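DUF1254 domain-containing protein (Vibrio parahaemolyticus, PDB 3U07) is of unknown function but joins a DUF1254 and a DUF1214 domain in a single chain that is probably exported from the cytoplasm. Local coordinates at residues A[102-105]-A[106-109]; A[188-191]-A[192-195]; A[231-234]-A[235-239]; A[320-323]-A[324-328]; A[416-419]-A[420-423]. The protein carries 2 engineered substitutions. One frame throughout, in Å; residues are numbered along the deposited sequence.

Contact 1: A[102-105]-A[106-109]; sequences DMDE and GRYW
Asp104 and Arg107 supply the charge. Arg107 meets the carboxylate side-on: NE reaches Asp104 OD1 at 2.7 Å and NH2 reaches Asp104 OD2 at 2.9 Å, each oxygen offering its syn lone pair. The carboxylate and guanidinium planes differ by only 19°, so the two-point salt bridge is nearly flat and fixes the rotation of both groups. A chi1 of 53° turns the Asp104 carboxylate toward Arg107. Arg107 NH2 also has a second acid, Asp175 of helix 173-183.

Backbone bonding defines a type II beta turn from Asp104 to Arg107, closed by Arg107 N to Asp104 O at 3.2 Å, with Gly106 at the positive phi required in its third position. It lies between strands 96-100 and 109-115, members of two different sheets. A water donates to both Asp104 O and Arg107 O, at 2.7 Å from the latter.

Apolar contact is made by selenomethionine Met103, whose CE lies over the Trp109 indole, 3.3 Å from the five-membered centroid and 12° off the normal, a CH-pi contact. Met103 SE stands farther above that ring, at 4.8 Å, as a Met-aromatic contact. Trp109 NE1 is engaged by Gly130 O.

Contact 2: A[188-191]-A[192-195]; sequences IRTL and SEYL
Arg189 bends at chi3 (-75°) in an otherwise extended chain, while Tyr194 keeps CG trans to its own backbone nitrogen, and together these torsions lay the guanidinium against the phenol ring. Tyr194 CD1 sits over the centre of the guanidinium, 3.5 Å above its plane. The two planes are 58° apart, which excludes a parallel stack: the ring meets the flat cation obliquely, through CD1 and CE1, and Arg189 NH2 approaches Tyr194 CE1 to 3.5 Å. Both polar ends are tied down outside the contact, Arg189 NH2 by Ser99 and Tyr194 OH by Ser150.

A second torsion sets the helix start. Thr190 turns OG1 in between its backbone N and carbonyl carbon, where it accepts from Glu193 N at 3.2 Å with an N-H...O angle of 155°. This is a side-chain N-cap at the point where edge strand 187-190 of a mixed sheet passes directly into helix 191-195. Backbone bonds from Tyr194 N to Thr190 O (2.8 Å) and from Leu195 N to Leu191 O continue the helix, and Leu191 CD1 rests on Leu195 CD1 at 3.6 Å.

A water at the guanidinium edge accepts from Arg189 NH1 at 3.1 Å and donates to Glu193 O. Glu193 OE2 touches the aliphatic Arg189 CG at 3.4 Å but stays 5.4 Å from Arg189 NE, so any attraction between these opposite charges is probably diffuse, with no direct salt bridge.

Contact 3: A[231-234]-A[235-239]; sequences ADKQ and WLDKY
Trp235 presents one indole face to Gln234, whose CG stands 3.8 Å from the centroid of the five-membered ring and only 10° off its normal, a CH-pi contact between sequence neighbours. A bend at chi2 then carries the rest of Gln234 along the ring. Trp235 NE1 donates to Gly291 O and, weakly, to a water at 3.2 Å; that water donates in turn to Asp232 OD1 at 2.7 Å. The ring of Tyr36, from helix 26-52, also meets the indole.

The Asp232 carboxylate makes no capping bond, although it occupies the N-cap position; it pairs with Arg287 and Tyr36. Its carbonyl serves the helix instead: Asp232 O accepts from Leu236 N at 2.8 Å, almost straight at 171°, and weakly from Trp235 N. One residue on, Lys233 bends at chi4 (55°) and brings NZ to 3.0 Å from Asp237 OD2, on the syn lone pair, with a weaker bond to Asp237 OD1 at 3.2 Å. This i to i+4 salt bridge spans the same helical turn as the backbone bond from Asp237 N to Lys233 O. The arrangement is that of a helix start: Asp232 separates helix 228-231 from helix 233-239, whose buried Trp235 and Leu236 pack toward helix 26-52.

Contact 4: A[320-323]-A[324-328]; sequences DFDS and IGQKL
Asp320 O is gripped by two donors across the loop: Leu328 N at 2.9 Å, with a nearly straight N-H...O angle of 175°, and Lys327 NZ at 3.0 Å, which lies in the carbonyl plane on a lone pair. The first bond belongs to a short hairpin-like loop held by a single antiparallel bridge. Asp322 N donates to Gln326 O at 2.7 Å, so bonds flank the non-hydrogen-bonded pair Phe321-Lys327, and a type I turn from Asp322 to Gly325 closes the end. Gly325, the last residue of that turn, has positive phi and forms the G1 bulge. The loop leaves strand 315-319 on the way to strand 334-340, and a backbone bond from Leu328 ties it to Phe408 at the start of strand 408-417.

Four oxygens surround the Lys327 ammonium, so its three protons must be shared among them: Asp320 O, Leu328 O, one from Asn355, and Asp320 OD1. The last forms a salt bridge at 2.6 Å with Lys327 NZ, which arrives from above the carboxylate, 53° out of its plane. A bend at chi2 (75°) carries the lysine chain across the Phe321 ring, with Lys327 CD over one face and 4.1 Å from Phe321 CE2. The ammonium is too distant for more than a weak cation-pi attraction.

At the turn end, Asp322 OD2 receives Gln326 NE2 at 3.1 Å on its syn lone pair and close to the amide plane. The position of Asp322 OD1 is less certain, which makes its apparent bonds to the turn amides doubtful. A water donates both to Asp322 OD2, at 2.6 Å, and to Lys327 O, at 2.9 Å.

Contact 5: A[416-419]-A[420-423]; sequences GADD and AIQS
Ala417 and Ile421 form the tight part of this corner: Ala417 CB and Ile421 CG2 are 3.4 Å apart, closer than usual for two carbons. Ile421 brings that methyl branch against the alanine by holding CG2 trans to its backbone nitrogen, and its side chain also reaches Ser315 and Tyr426. Close by, the buried Gln422 extends back along the helix start, and its NE2 donates to Ala417 O at 2.8 Å. The amide nitrogen comes from above the carbonyl plane, 37° out of it, so the bond does not follow a lone pair.

The N-cap comes next. Asp418 ends the run from strand 408-417, and helix 419-423 follows at once; Asp418 CG is folded back over its own backbone, which places OD1 in line for Ile421 N at 3.2 Å with an N-H...O angle of 158°. The amide approaches nearly along the C-O axis. Gln422 N to Asp418 O and Ser423 N to Asp419 O then supply regular helical bonds, while Asp418 OD2 is held by Asn343.

The looser part of the contact runs largely through water. Ala420 N donates to a water at 2.9 Å, which donates weakly to Asp418 OD2. The exposed Asp419 keeps OD1 at 3.8 Å from Gln422 NE2, with carboxylate and amide planes 80° apart. Two waters fill in: one donates to Asp419 OD1 (2.6 Å) and to Gln422 OE1 (2.9 Å), and another donates to Asp419 OD1 while accepting from Gln422 NE2 at 2.8 Å.

Along the chain the five contacts come in series; none nests in or crosses another. Contact 1 turns the connection between strands 96-100 and 109-115, and contact 2 ends strand 187-190, an edge neighbour of strand 96-100, in a short helix. Contact 3 follows in the helical part, on the opposite side of the chain's centre from contact 1, and packs on helix 26-52. Contact 4 closes the hairpin-like loop after strand 315-319, and contact 5 turns strand 408-417 into helix 419-423, beside that same strand 315-319. Although contacts 1 and 5 are far apart in sequence, their nearest atoms are about 6 Å apart, and Tyr108 meets Tyr415 where the DUF1254 and DUF1214 regions adjoin.

Contact 1: A[102-105]-A[106-109]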
loop_
_atom_site.group_PDB
_atom_site.type_symbol
_atom_site.label_atom_id
_atom_site.label_comp_id
_atom_site.label_asym_id
_atom_site.label_seq_id
_atom_site.Cartn_x
_atom_site.Cartn_y
_atom_site.Cartn_z
ATOM N N ASP A 102 21.256 0.520 -9.464
ATOM C CA ASP A 102 21.837 0.855 -8.172
ATOM C C ASP A 102 21.496 2.344 -8.012
ATOM O O ASP A 102 21.587 3.120 -8.972
ATOM C CB ASP A 102 23.357 0.646 -8.170
ATOM C CG ASP A 102 23.750 -0.832 -8.121
ATOM O OD1 ASP A 102 22.862 -1.682 -7.889
ATOM O OD2 ASP A 102 24.945 -1.144 -8.305
HETATM N N MSE A 103 21.081 2.737 -6.813
HETATM C CA MSE A 103 20.693 4.122 -6.552
HETATM C C MSE A 103 21.811 4.869 -5.843
HETATM O O MSE A 103 22.794 4.263 -5.411
HETATM C CB MSE A 103 19.430 4.149 -5.687
HETATM C CG MSE A 103 18.270 4.977 -6.240
HETATM SE SE MSE A 103 17.235 4.044 -7.588
HETATM C CE MSE A 103 16.874 2.433 -6.603
ATOM N N ASP A 104 21.656 6.184 -5.717
ATOM C CA ASP A 104 22.669 6.997 -5.053
ATOM C C ASP A 104 22.537 6.928 -3.541
ATOM O O ASP A 104 21.433 6.830 -3.003
ATOM C CB ASP A 104 22.613 8.447 -5.555
ATOM C CG ASP A 104 21.223 9.068 -5.463
ATOM O OD1 ASP A 104 20.209 8.333 -5.461
ATOM O OD2 ASP A 104 21.153 10.314 -5.418
ATOM N N GLU A 105 23.677 6.957 -2.860
ATOM C CA GLU A 105 23.706 6.867 -1.406
ATOM C C GLU A 105 22.736 7.806 -0.704
ATOM O O GLU A 105 22.649 8.992 -1.034
ATOM C CB GLU A 105 25.120 7.129 -0.884
ATOM C CG GLU A 105 25.242 6.953 0.617
ATOM C CD GLU A 105 26.663 7.108 1.110
ATOM O OE1 GLU A 105 27.000 8.188 1.642
ATOM O OE2 GLU A 105 27.443 6.145 0.954
ATOM N N GLY A 106 22.013 7.262 0.272
ATOM C CA GLY A 106 21.068 8.059 1.032
ATOM C C GLY A 106 19.646 8.163 0.510
ATOM O O GLY A 106 18.731 8.419 1.288
ATOM N N ARG A 107 19.437 7.961 -0.787
ATOM C CA ARG A 107 18.097 8.076 -1.339
ATOM C C ARG A 107 17.199 6.889 -1.012
ATOM O O ARG A 107 17.548 5.739 -1.284
ATOM C CB ARG A 107 18.158 8.266 -2.855
ATOM C CG ARG A 107 16.817 8.647 -3.476
ATOM C CD ARG A 107 16.921 8.793 -4.979
ATOM N NE ARG A 107 17.923 9.784 -5.362
ATOM C CZ ARG A 107 17.760 11.101 -5.270
ATOM N NH1 ARG A 107 16.621 11.604 -4.810
ATOM N NH2 ARG A 107 18.743 11.915 -5.632
ATOM N N TYR A 108 16.048 7.170 -0.406
ATOM C CA TYR A 108 15.095 6.118 -0.067
ATOM C C TYR A 108 14.387 5.668 -1.342
ATOM O O TYR A 108 14.059 6.485 -2.204
ATOM C CB TYR A 108 14.029 6.622 0.913
ATOM C CG TYR A 108 12.954 5.592 1.215
ATOM C CD1 TYR A 108 13.139 4.632 2.209
ATOM C CD2 TYR A 108 11.775 5.546 0.475
ATOM C CE1 TYR A 108 12.180 3.649 2.455
ATOM C CE2 TYR A 108 10.806 4.561 0.713
ATOM C CZ TYR A 108 11.019 3.618 1.703
ATOM O OH TYR A 108 10.080 2.633 1.943
ATOM N N TRP A 109 14.169 4.363 -1.458
ATOM C CA TRP A 109 13.459 3.797 -2.603
ATOM C C TRP A 109 12.888 2.461 -2.185
ATOM O O TRP A 109 13.387 1.825 -1.253
ATOM C CB TRP A 109 14.381 3.590 -3.806
ATOM C CG TRP A 109 15.499 2.615 -3.565
ATOM C CD1 TRP A 109 16.733 2.891 -3.048
ATOM C CD2 TRP A 109 15.482 1.208 -3.834
ATOM N NE1 TRP A 109 17.488 1.745 -2.983
ATOM C CE2 TRP A 109 16.746 0.698 -3.461
ATOM C CE3 TRP A 109 14.523 0.332 -4.359
ATOM C CZ2 TRP A 109 17.074 -0.656 -3.593
ATOM C CZ3 TRP A 109 14.849 -1.013 -4.491
ATOM C CH2 TRP A 109 16.116 -1.494 -4.111
HETATM O O HOH W 1 19.772 4.362 -1.948
#

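Contact 2: A[188-191]-A[192-195]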
loop_
_atom_site.group_PDB
_atom_site.type_symbol
_atom_site.label_atom_id
_atom_site.label_comp_id
_atom_site.label_asym_id
_atom_site.label_seq_id
_atom_site.Cartn_x
_atom_site.Cartn_y
_atom_site.Cartn_z
ATOM N N ILE A 188 10.592 -3.294 -16.965
ATOM C CA ILE A 188 9.827 -4.526 -16.768
ATOM C C ILE A 188 9.944 -5.310 -18.068
ATOM O O ILE A 188 9.624 -4.794 -19.137
ATOM C CB ILE A 188 8.327 -4.275 -16.529
ATOM C CG1 ILE A 188 8.111 -3.469 -15.251
ATOM C CG2 ILE A 188 7.591 -5.623 -16.446
ATOM C CD1 ILE A 188 6.666 -3.041 -15.065
ATOM N N ARG A 189 10.403 -6.551 -17.976
ATOM C CA ARG A 189 10.562 -7.393 -19.157
ATOM C C ARG A 189 10.163 -8.836 -18.859
ATOM O O ARG A 189 10.391 -9.333 -17.757
ATOM C CB ARG A 189 12.025 -7.389 -19.617
ATOM C CG ARG A 189 12.507 -6.116 -20.290
ATOM C CD ARG A 189 14.001 -6.190 -20.539
ATOM N NE ARG A 189 14.768 -5.997 -19.310
ATOM C CZ ARG A 189 16.084 -6.150 -19.222
ATOM N NH1 ARG A 189 16.779 -6.507 -20.292
ATOM N NH2 ARG A 189 16.708 -5.935 -18.071
ATOM N N THR A 190 9.554 -9.503 -19.834
ATOM C CA THR A 190 9.198 -10.903 -19.664
ATOM C C THR A 190 10.527 -11.658 -19.742
ATOM O O THR A 190 11.501 -11.157 -20.306
ATOM C CB THR A 190 8.286 -11.420 -20.800
ATOM O OG1 THR A 190 8.914 -11.183 -22.066
ATOM C CG2 THR A 190 6.935 -10.729 -20.754
ATOM N N LEU A 191 10.568 -12.856 -19.172
ATOM C CA LEU A 191 11.784 -13.658 -19.190
ATOM C C LEU A 191 12.305 -13.830 -20.618
ATOM O O LEU A 191 13.483 -13.603 -20.881
ATOM C CB LEU A 191 11.515 -15.032 -18.569
ATOM C CG LEU A 191 12.686 -16.017 -18.569
ATOM C CD1 LEU A 191 13.903 -15.406 -17.856
ATOM C CD2 LEU A 191 12.241 -17.311 -17.899
ATOM N N SER A 192 11.425 -14.217 -21.539
ATOM C CA SER A 192 11.838 -14.417 -22.922
ATOM C C SER A 192 12.450 -13.146 -23.490
ATOM O O SER A 192 13.519 -13.192 -24.102
ATOM C CB SER A 192 10.657 -14.879 -23.784
ATOM O OG SER A 192 9.605 -13.937 -23.760
ATOM N N GLU A 193 11.784 -12.011 -23.281
ATOM C CA GLU A 193 12.304 -10.731 -23.767
ATOM C C GLU A 193 13.671 -10.484 -23.137
ATOM O O GLU A 193 14.612 -10.060 -23.806
ATOM C CB GLU A 193 11.367 -9.578 -23.386
ATOM C CG GLU A 193 11.790 -8.225 -23.964
ATOM C CD GLU A 193 10.874 -7.080 -23.550
ATOM O OE1 GLU A 193 9.673 -7.329 -23.301
ATOM O OE2 GLU A 193 11.353 -5.927 -23.491
ATOM N N TYR A 194 13.765 -10.754 -21.840
ATOM C CA TYR A 194 15.000 -10.573 -21.080
ATOM C C TYR A 194 16.129 -11.408 -21.673
ATOM O O TYR A 194 17.272 -10.960 -21.750
ATOM C CB TYR A 194 14.766 -11.004 -19.632
ATOM C CG TYR A 194 15.911 -10.756 -18.680
ATOM C CD1 TYR A 194 16.076 -9.518 -18.063
ATOM C CD2 TYR A 194 16.791 -11.784 -18.342
ATOM C CE1 TYR A 194 17.084 -9.310 -17.124
ATOM C CE2 TYR A 194 17.802 -11.587 -17.408
ATOM C CZ TYR A 194 17.941 -10.351 -16.800
ATOM O OH TYR A 194 18.929 -10.164 -15.862
ATOM N N LEU A 195 15.802 -12.627 -22.087
ATOM C CA LEU A 195 16.796 -13.531 -22.645
ATOM C C LEU A 195 16.941 -13.401 -24.159
ATOM O O LEU A 195 17.805 -14.043 -24.757
ATOM C CB LEU A 195 16.450 -14.979 -22.265
ATOM C CG LEU A 195 16.417 -15.279 -20.758
ATOM C CD1 LEU A 195 15.975 -16.716 -20.513
ATOM C CD2 LEU A 195 17.800 -15.039 -20.156
HETATM O O HOH W 2 15.789 -7.231 -23.153
#

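Contact 3: A[231-234]-A[235-239]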
loop_
_atom_site.group_PDB
_atom_site.type_symbol
_atom_site.label_atom_id
_atom_site.label_comp_id
_atom_site.label_asym_id
_atom_site.label_seq_id
_atom_site.Cartn_x
_atom_site.Cartn_y
_atom_site.Cartn_z
ATOM N N ALA A 231 -2.438 -21.986 -2.040
ATOM C CA ALA A 231 -1.962 -21.208 -0.905
ATOM C C ALA A 231 -3.076 -20.948 0.150
ATOM O O ALA A 231 -2.788 -20.718 1.327
ATOM C CB ALA A 231 -1.386 -19.925 -1.379
ATOM N N ASP A 232 -4.341 -20.960 -0.272
ATOM C CA ASP A 232 -5.458 -20.693 0.644
ATOM C C ASP A 232 -6.246 -21.937 1.017
ATOM O O ASP A 232 -7.367 -21.834 1.514
ATOM C CB ASP A 232 -6.447 -19.701 0.026
ATOM C CG ASP A 232 -5.906 -18.296 -0.059
ATOM O OD1 ASP A 232 -4.841 -18.021 0.534
ATOM O OD2 ASP A 232 -6.559 -17.457 -0.717
ATOM N N LYS A 233 -5.668 -23.106 0.783
ATOM C CA LYS A 233 -6.352 -24.358 1.065
ATOM C C LYS A 233 -7.015 -24.423 2.433
ATOM O O LYS A 233 -8.151 -24.880 2.550
ATOM C CB LYS A 233 -5.387 -25.536 0.903
ATOM C CG LYS A 233 -6.044 -26.884 1.133
ATOM C CD LYS A 233 -5.101 -28.038 0.834
ATOM C CE LYS A 233 -5.702 -29.356 1.302
ATOM N NZ LYS A 233 -7.055 -29.592 0.726
ATOM N N GLN A 234 -6.317 -23.970 3.466
ATOM C CA GLN A 234 -6.884 -24.010 4.809
ATOM C C GLN A 234 -8.215 -23.260 4.856
ATOM O O GLN A 234 -9.149 -23.678 5.540
ATOM C CB GLN A 234 -5.908 -23.418 5.834
ATOM C CG GLN A 234 -5.584 -21.953 5.624
ATOM C CD GLN A 234 -4.508 -21.725 4.577
ATOM O OE1 GLN A 234 -4.254 -22.578 3.722
ATOM N NE2 GLN A 234 -3.877 -20.557 4.631
ATOM N N TRP A 235 -8.311 -22.165 4.111
ATOM C CA TRP A 235 -9.542 -21.381 4.090
ATOM C C TRP A 235 -10.569 -21.976 3.133
ATOM O O TRP A 235 -11.746 -22.095 3.470
ATOM C CB TRP A 235 -9.247 -19.940 3.680
ATOM C CG TRP A 235 -8.237 -19.261 4.550
ATOM C CD1 TRP A 235 -6.999 -18.816 4.178
ATOM C CD2 TRP A 235 -8.383 -18.932 5.935
ATOM N NE1 TRP A 235 -6.365 -18.225 5.247
ATOM C CE2 TRP A 235 -7.193 -18.282 6.337
ATOM C CE3 TRP A 235 -9.404 -19.120 6.876
ATOM C CZ2 TRP A 235 -6.996 -17.818 7.643
ATOM C CZ3 TRP A 235 -9.209 -18.658 8.176
ATOM C CH2 TRP A 235 -8.010 -18.013 8.545
ATOM N N LEU A 236 -10.117 -22.361 1.944
ATOM C CA LEU A 236 -11.011 -22.924 0.939
ATOM C C LEU A 236 -11.652 -24.236 1.353
ATOM O O LEU A 236 -12.765 -24.541 0.929
ATOM C CB LEU A 236 -10.272 -23.097 -0.394
ATOM C CG LEU A 236 -9.931 -21.762 -1.066
ATOM C CD1 LEU A 236 -8.974 -21.986 -2.226
ATOM C CD2 LEU A 236 -11.218 -21.089 -1.535
ATOM N N ASP A 237 -10.966 -25.022 2.173
ATOM C CA ASP A 237 -11.551 -26.281 2.612
ATOM C C ASP A 237 -12.790 -26.031 3.471
ATOM O O ASP A 237 -13.721 -26.834 3.481
ATOM C CB ASP A 237 -10.536 -27.116 3.399
ATOM C CG ASP A 237 -9.524 -27.816 2.498
ATOM O OD1 ASP A 237 -9.827 -28.024 1.301
ATOM O OD2 ASP A 237 -8.432 -28.171 2.990
ATOM N N LYS A 238 -12.809 -24.903 4.174
ATOM C CA LYS A 238 -13.934 -24.559 5.043
ATOM C C LYS A 238 -15.152 -23.999 4.306
ATOM O O LYS A 238 -16.295 -24.282 4.669
ATOM C CB LYS A 238 -13.497 -23.516 6.082
ATOM C CG LYS A 238 -12.305 -23.903 6.946
ATOM C CD LYS A 238 -11.892 -22.752 7.851
ATOM C CE LYS A 238 -10.725 -23.138 8.747
ATOM N NZ LYS A 238 -10.805 -22.462 10.073
ATOM N N TYR A 239 -14.903 -23.221 3.260
ATOM C CA TYR A 239 -15.977 -22.552 2.537
ATOM C C TYR A 239 -16.468 -23.174 1.237
ATOM O O TYR A 239 -17.207 -22.545 0.481
ATOM C CB TYR A 239 -15.543 -21.102 2.314
ATOM C CG TYR A 239 -14.963 -20.492 3.577
ATOM C CD1 TYR A 239 -15.603 -20.671 4.805
ATOM C CD2 TYR A 239 -13.767 -19.768 3.557
ATOM C CE1 TYR A 239 -15.070 -20.150 5.982
ATOM C CE2 TYR A 239 -13.223 -19.238 4.732
ATOM C CZ TYR A 239 -13.883 -19.435 5.941
ATOM O OH TYR A 239 -13.369 -18.916 7.106
HETATM O O HOH W 3 -4.376 -16.998 3.013
#

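Contact 4: A[320-323]-A[324-328]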
loop_
_atom_site.group_PDB
_atom_site.type_symbol
_atom_site.label_atom_id
_atom_site.label_comp_id
_atom_site.label_asym_id
_atom_site.label_seq_id
_atom_site.Cartn_x
_atom_site.Cartn_y
_atom_site.Cartn_z
ATOM N N ASP A 320 -6.152 15.241 13.632
ATOM C CA ASP A 320 -7.153 16.178 13.130
ATOM C C ASP A 320 -7.494 17.258 14.165
ATOM O O ASP A 320 -8.099 18.279 13.828
ATOM C CB ASP A 320 -8.424 15.402 12.770
ATOM C CG ASP A 320 -9.067 15.887 11.486
ATOM O OD1 ASP A 320 -8.574 16.866 10.894
ATOM O OD2 ASP A 320 -10.070 15.279 11.066
ATOM N N PHE A 321 -7.100 17.031 15.415
ATOM C CA PHE A 321 -7.389 17.971 16.501
ATOM C C PHE A 321 -6.154 18.403 17.293
ATOM O O PHE A 321 -5.106 17.750 17.229
ATOM C CB PHE A 321 -8.389 17.339 17.478
ATOM C CG PHE A 321 -9.662 16.875 16.830
ATOM C CD1 PHE A 321 -9.713 15.660 16.146
ATOM C CD2 PHE A 321 -10.802 17.672 16.865
ATOM C CE1 PHE A 321 -10.880 15.248 15.504
ATOM C CE2 PHE A 321 -11.975 17.274 16.228
ATOM C CZ PHE A 321 -12.013 16.057 15.544
ATOM N N ASP A 322 -6.276 19.503 18.036
ATOM C CA ASP A 322 -5.167 19.971 18.859
ATOM C C ASP A 322 -5.193 19.235 20.203
ATOM O O ASP A 322 -6.038 18.367 20.422
ATOM C CB ASP A 322 -5.211 21.495 19.070
ATOM C CG ASP A 322 -6.467 21.971 19.781
ATOM O OD1 ASP A 322 -7.010 21.241 20.636
ATOM O OD2 ASP A 322 -6.896 23.106 19.497
ATOM N N SER A 323 -4.282 19.590 21.102
ATOM C CA SER A 323 -4.171 18.913 22.392
ATOM C C SER A 323 -5.341 19.046 23.352
ATOM O O SER A 323 -5.402 18.336 24.356
ATOM C CB SER A 323 -2.890 19.357 23.105
ATOM O OG SER A 323 -2.921 20.743 23.393
ATOM N N ILE A 324 -6.266 19.948 23.060
ATOM C CA ILE A 324 -7.406 20.135 23.944
ATOM C C ILE A 324 -8.716 19.671 23.321
ATOM O O ILE A 324 -9.786 19.820 23.918
ATOM C CB ILE A 324 -7.533 21.601 24.374
ATOM C CG1 ILE A 324 -7.676 22.488 23.139
ATOM C CG2 ILE A 324 -6.330 21.984 25.238
ATOM C CD1 ILE A 324 -6.441 23.352 22.782
ATOM N N GLY A 325 -8.628 19.108 22.118
ATOM C CA GLY A 325 -9.819 18.604 21.456
ATOM C C GLY A 325 -10.477 19.511 20.437
ATOM O O GLY A 325 -11.572 19.217 19.966
ATOM N N GLN A 326 -9.837 20.625 20.107
ATOM C CA GLN A 326 -10.392 21.535 19.113
ATOM C C GLN A 326 -9.873 21.117 17.744
ATOM O O GLN A 326 -8.730 20.665 17.610
ATOM C CB GLN A 326 -9.966 22.982 19.382
ATOM C CG GLN A 326 -10.492 23.574 20.676
ATOM C CD GLN A 326 -10.083 25.030 20.850
ATOM O OE1 GLN A 326 -10.920 25.891 21.111
ATOM N NE2 GLN A 326 -8.788 25.307 20.702
ATOM N N LYS A 327 -10.715 21.265 16.732
ATOM C CA LYS A 327 -10.336 20.915 15.371
ATOM C C LYS A 327 -9.176 21.796 14.919
ATOM O O LYS A 327 -9.183 23.003 15.155
ATOM C CB LYS A 327 -11.523 21.131 14.429
ATOM C CG LYS A 327 -11.221 20.819 12.975
ATOM C CD LYS A 327 -11.167 19.322 12.741
ATOM C CE LYS A 327 -10.586 19.013 11.376
ATOM N NZ LYS A 327 -9.149 19.406 11.308
ATOM N N LEU A 328 -8.176 21.193 14.279
ATOM C CA LEU A 328 -7.035 21.951 13.768
ATOM C C LEU A 328 -7.577 22.872 12.680
ATOM O O LEU A 328 -8.264 22.413 11.761
ATOM C CB LEU A 328 -5.991 21.008 13.167
ATOM C CG LEU A 328 -5.290 20.095 14.171
ATOM C CD1 LEU A 328 -4.444 19.077 13.429
ATOM C CD2 LEU A 328 -4.446 20.945 15.122
HETATM O O HOH W 4 -7.483 24.249 17.203
#

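Contact 5: A[416-419]-A[420-423]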
loop_
_atom_site.group_PDB
_atom_site.type_symbol
_atom_site.label_atom_id
_atom_site.label_comp_id
_atom_site.label_asym_id
_atom_site.label_seq_id
_atom_site.Cartn_x
_atom_site.Cartn_y
_atom_site.Cartn_z
ATOM N N GLY A 416 10.806 2.618 8.310
ATOM C CA GLY A 416 11.768 1.824 9.049
ATOM C C GLY A 416 11.513 1.974 10.538
ATOM O O GLY A 416 12.443 1.968 11.348
ATOM N N ALA A 417 10.237 2.102 10.892
ATOM C CA ALA A 417 9.811 2.274 12.276
ATOM C C ALA A 417 10.037 1.041 13.138
ATOM O O ALA A 417 10.057 -0.080 12.633
ATOM C CB ALA A 417 8.339 2.649 12.311
ATOM N N ASP A 418 10.193 1.256 14.446
ATOM C CA ASP A 418 10.394 0.153 15.380
ATOM C C ASP A 418 9.044 -0.465 15.747
ATOM O O ASP A 418 8.006 -0.019 15.262
ATOM C CB ASP A 418 11.158 0.626 16.635
ATOM C CG ASP A 418 10.326 1.523 17.555
ATOM O OD1 ASP A 418 9.212 1.945 17.183
ATOM O OD2 ASP A 418 10.807 1.811 18.669
ATOM N N ASP A 419 9.058 -1.487 16.597
ATOM C CA ASP A 419 7.827 -2.170 16.976
ATOM C C ASP A 419 6.727 -1.285 17.555
ATOM O O ASP A 419 5.570 -1.389 17.148
ATOM C CB ASP A 419 8.126 -3.310 17.962
ATOM C CG ASP A 419 8.939 -4.433 17.337
ATOM O OD1 ASP A 419 8.980 -4.523 16.094
ATOM O OD2 ASP A 419 9.525 -5.236 18.092
ATOM N N ALA A 420 7.082 -0.419 18.501
ATOM C CA ALA A 420 6.104 0.457 19.146
ATOM C C ALA A 420 5.316 1.307 18.156
ATOM O O ALA A 420 4.119 1.535 18.334
ATOM C CB ALA A 420 6.802 1.346 20.175
ATOM N N ILE A 421 5.986 1.781 17.115
ATOM C CA ILE A 421 5.318 2.583 16.101
ATOM C C ILE A 421 4.446 1.673 15.233
ATOM O O ILE A 421 3.308 2.010 14.906
ATOM C CB ILE A 421 6.345 3.312 15.207
ATOM C CG1 ILE A 421 7.012 4.443 16.002
ATOM C CG2 ILE A 421 5.659 3.843 13.956
ATOM C CD1 ILE A 421 8.193 5.108 15.293
ATOM N N GLN A 422 4.991 0.514 14.872
ATOM C CA GLN A 422 4.289 -0.462 14.036
ATOM C C GLN A 422 3.001 -0.993 14.647
ATOM O O GLN A 422 1.996 -1.149 13.956
ATOM C CB GLN A 422 5.190 -1.665 13.757
ATOM C CG GLN A 422 6.373 -1.417 12.840
ATOM C CD GLN A 422 7.275 -2.635 12.759
ATOM O OE1 GLN A 422 6.803 -3.756 12.560
ATOM N NE2 GLN A 422 8.576 -2.424 12.913
ATOM N N SER A 423 3.042 -1.271 15.945
ATOM C CA SER A 423 1.901 -1.838 16.661
ATOM C C SER A 423 0.782 -0.869 17.004
ATOM O O SER A 423 -0.319 -1.290 17.357
ATOM C CB SER A 423 2.388 -2.488 17.954
ATOM O OG SER A 423 2.838 -1.496 18.861
HETATM O O HOH W 5 9.471 -0.416 20.131
HETATM O O HOH W 6 6.907 -5.470 14.889
HETATM O O HOH W 7 10.426 -4.515 13.408
#